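Geranyltranstransferase (Legionella pneumophila subsp. pneumophila, PDB 3LOM) probably makes farnesyl diphosphate, and perhaps geranylgeranyl diphosphate, by magnesium-dependent head-to-tail prenyl transfer, as other FPP/GGPP synthases do. Local coordinates at residues 210-218 / 276-284. Sequence-based numbering, arbitrary orientation.
Sequences QIKSALRTY and IAMDSLRLF
At the edge of the Tyr218 ring, close to its plane, sits the carbonyl group of Ala277, whose O lies 3.2 Å from Tyr218 CD1. Ala277 CB comes within 3.8 Å of Tyr218 CD1 from off the ring plane, while Leu281 CD1 approaches at a slant, 3.8 Å from Tyr218 CD1, with Leu281 CD2 close to the same ring. With CG anti to the backbone N (chi1 -178°), the Tyr218 ring is carried alongside Ala277, and its OH is hydrogen-bonded to Thr295 OG1 of helix 289-303.

The second ring, Phe284, has Leu281 CA of its own segment at its edge, in plane, and is met obliquely from helix 209-236 by three aliphatic side chains spaced i, i+3, i+4: Ile211 CD1 stands 3.7 Å from Phe284 CE1, Ala214 CB 4.2 Å from Phe284 CE2, and Leu215 CD2 4.1 Å from Phe284 CZ, the leucine crossing the phenylalanine side chain at about a right angle. Leu64 of helix 53-64 also touches Phe284, which ties this apolar cluster to a third helix. In the all-helical isoprenoid synthase fold, the contact thus packs the start of helix 209-236 against the last part of helix 263-279 and the chain that follows it, about 18 Å from the chain centre to the contact centre.

Ser280, between Ala277 and Phe284 in sequence, supplies the polar link. Its OG donates to Ala214 O at 2.6 Å, in the carbonyl plane and on a lone pair, with a C=O...OG angle of 127°. That carbonyl also takes a weak helical bond from Tyr218 N, and the serine of the other segment is its second donor. Thr217 CB borders the same hydroxyl, and Thr217 OG1 turns back to Ser213 O within its own helix. Toward the exposed end, Leu283 CD1 rests against Gln210 O, and its CD2 meets Ile211 CD1.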
# COMPACT_ATOMS: atom_id res chain seq x y z
N GLN A 210 -23.29 11.03 -19.61
CA GLN A 210 -23.69 12.36 -19.18
C GLN A 210 -23.67 12.46 -17.66
O GLN A 210 -23.48 13.54 -17.10
CB GLN A 210 -25.09 12.70 -19.72
CG GLN A 210 -25.15 12.99 -21.23
CD GLN A 210 -24.98 11.74 -22.11
OE1 GLN A 210 -24.13 11.71 -23.00
NE2 GLN A 210 -25.79 10.72 -21.85
N ILE A 211 -23.90 11.31 -17.02
CA ILE A 211 -23.80 11.20 -15.56
C ILE A 211 -22.32 11.18 -15.14
O ILE A 211 -21.92 11.97 -14.28
CB ILE A 211 -24.56 9.94 -15.02
CG1 ILE A 211 -26.08 10.08 -15.22
CG2 ILE A 211 -24.25 9.68 -13.55
CD1 ILE A 211 -26.72 11.36 -14.67
N LYS A 212 -21.54 10.29 -15.76
CA LYS A 212 -20.09 10.18 -15.55
C LYS A 212 -19.38 11.53 -15.61
O LYS A 212 -18.70 11.92 -14.67
CB LYS A 212 -19.47 9.24 -16.59
CG LYS A 212 -19.83 7.77 -16.43
CD LYS A 212 -19.13 6.92 -17.49
CE LYS A 212 -19.52 5.46 -17.37
NZ LYS A 212 -18.80 4.61 -18.37
N SER A 213 -19.60 12.25 -16.71
CA SER A 213 -19.00 13.57 -16.93
C SER A 213 -19.45 14.63 -15.92
O SER A 213 -18.69 15.57 -15.63
CB SER A 213 -19.30 14.04 -18.35
OG SER A 213 -19.29 15.45 -18.43
N ALA A 214 -20.66 14.50 -15.40
CA ALA A 214 -21.20 15.44 -14.42
C ALA A 214 -20.55 15.27 -13.05
O ALA A 214 -20.32 16.25 -12.33
CB ALA A 214 -22.72 15.33 -14.32
N LEU A 215 -20.24 14.02 -12.68
CA LEU A 215 -19.56 13.74 -11.42
C LEU A 215 -18.10 14.18 -11.51
O LEU A 215 -17.61 14.92 -10.65
CB LEU A 215 -19.68 12.26 -11.04
CG LEU A 215 -21.06 11.73 -10.63
CD1 LEU A 215 -21.01 10.24 -10.38
CD2 LEU A 215 -21.60 12.45 -9.39
N ARG A 216 -17.44 13.74 -12.58
CA ARG A 216 -16.05 14.09 -12.90
C ARG A 216 -15.76 15.59 -12.88
O ARG A 216 -14.70 16.00 -12.39
CB ARG A 216 -15.65 13.47 -14.25
CG ARG A 216 -15.40 11.98 -14.16
CD ARG A 216 -15.50 11.28 -15.50
NE ARG A 216 -15.27 9.84 -15.34
CZ ARG A 216 -15.37 8.94 -16.32
NH1 ARG A 216 -15.71 9.31 -17.55
NH2 ARG A 216 -15.14 7.66 -16.06
N THR A 217 -16.69 16.39 -13.38
CA THR A 217 -16.57 17.85 -13.34
C THR A 217 -16.68 18.38 -11.91
O THR A 217 -15.84 19.18 -11.48
CB THR A 217 -17.60 18.54 -14.28
OG1 THR A 217 -17.45 18.02 -15.60
CG2 THR A 217 -17.40 20.05 -14.32
N TYR A 218 -17.69 17.92 -11.17
CA TYR A 218 -17.82 18.27 -9.75
C TYR A 218 -16.54 17.92 -8.99
O TYR A 218 -15.99 18.76 -8.30
CB TYR A 218 -19.05 17.60 -9.09
CG TYR A 218 -19.22 17.99 -7.63
CD1 TYR A 218 -19.80 19.21 -7.28
CD2 TYR A 218 -18.79 17.15 -6.61
CE1 TYR A 218 -19.94 19.58 -5.94
CE2 TYR A 218 -18.93 17.51 -5.26
CZ TYR A 218 -19.51 18.72 -4.94
OH TYR A 218 -19.65 19.07 -3.62
N ILE A 276 -19.14 26.52 -10.82
CA ILE A 276 -19.04 25.46 -11.83
C ILE A 276 -19.39 24.11 -11.20
O ILE A 276 -20.10 23.30 -11.81
CB ILE A 276 -17.64 25.44 -12.53
CG1 ILE A 276 -17.33 26.76 -13.26
CG2 ILE A 276 -17.49 24.26 -13.50
CD1 ILE A 276 -18.37 27.22 -14.30
N ALA A 277 -18.91 23.90 -9.97
CA ALA A 277 -19.22 22.69 -9.21
C ALA A 277 -20.72 22.53 -8.91
O ALA A 277 -21.28 21.45 -9.11
CB ALA A 277 -18.39 22.63 -7.93
N MET A 278 -21.35 23.62 -8.45
CA MET A 278 -22.81 23.69 -8.21
C MET A 278 -23.63 23.31 -9.45
O MET A 278 -24.52 22.46 -9.38
CB MET A 278 -23.22 25.10 -7.79
CG MET A 278 -22.74 25.55 -6.43
SD MET A 278 -23.47 24.64 -5.07
CE MET A 278 -23.04 25.75 -3.74
N ASP A 279 -23.29 23.95 -10.57
CA ASP A 279 -24.02 23.80 -11.84
C ASP A 279 -23.88 22.43 -12.49
O ASP A 279 -24.67 22.08 -13.37
CB ASP A 279 -23.56 24.89 -12.82
CG ASP A 279 -24.09 26.27 -12.46
OD1 ASP A 279 -24.24 26.59 -11.26
OD2 ASP A 279 -24.36 27.05 -13.40
N SER A 280 -22.89 21.66 -12.05
CA SER A 280 -22.60 20.34 -12.60
C SER A 280 -23.61 19.27 -12.17
O SER A 280 -23.70 18.21 -12.79
CB SER A 280 -21.18 19.92 -12.21
OG SER A 280 -20.77 18.76 -12.91
N LEU A 281 -24.36 19.56 -11.11
CA LEU A 281 -25.25 18.58 -10.49
C LEU A 281 -26.72 18.82 -10.85
O LEU A 281 -27.61 18.11 -10.36
CB LEU A 281 -25.08 18.61 -8.97
CG LEU A 281 -23.65 18.68 -8.45
CD1 LEU A 281 -23.61 19.44 -7.14
CD2 LEU A 281 -23.02 17.28 -8.32
N ARG A 282 -26.97 19.80 -11.71
CA ARG A 282 -28.33 20.20 -12.10
C ARG A 282 -29.04 19.17 -12.97
O ARG A 282 -30.26 19.25 -13.16
CB ARG A 282 -28.31 21.57 -12.77
CG ARG A 282 -27.81 22.68 -11.87
CD ARG A 282 -27.66 23.98 -12.64
NE ARG A 282 -28.94 24.66 -12.84
CZ ARG A 282 -29.09 25.75 -13.58
NH1 ARG A 282 -28.05 26.29 -14.20
NH2 ARG A 282 -30.29 26.30 -13.71
N LEU A 283 -28.28 18.21 -13.50
CA LEU A 283 -28.83 17.03 -14.17
C LEU A 283 -29.62 16.17 -13.17
O LEU A 283 -30.64 15.58 -13.53
CB LEU A 283 -27.71 16.21 -14.80
CG LEU A 283 -27.91 15.57 -16.18
CD1 LEU A 283 -26.56 15.21 -16.80
CD2 LEU A 283 -28.83 14.35 -16.16
N PHE A 284 -29.15 16.11 -11.93
CA PHE A 284 -29.80 15.33 -10.87
C PHE A 284 -30.96 16.11 -10.25
O PHE A 284 -31.95 15.51 -9.82
CB PHE A 284 -28.78 14.94 -9.79
CG PHE A 284 -27.53 14.28 -10.32
CD1 PHE A 284 -27.52 12.92 -10.62
CD2 PHE A 284 -26.37 15.03 -10.52
CE1 PHE A 284 -26.36 12.31 -11.11
CE2 PHE A 284 -25.21 14.43 -11.01
CZ PHE A 284 -25.21 13.07 -11.30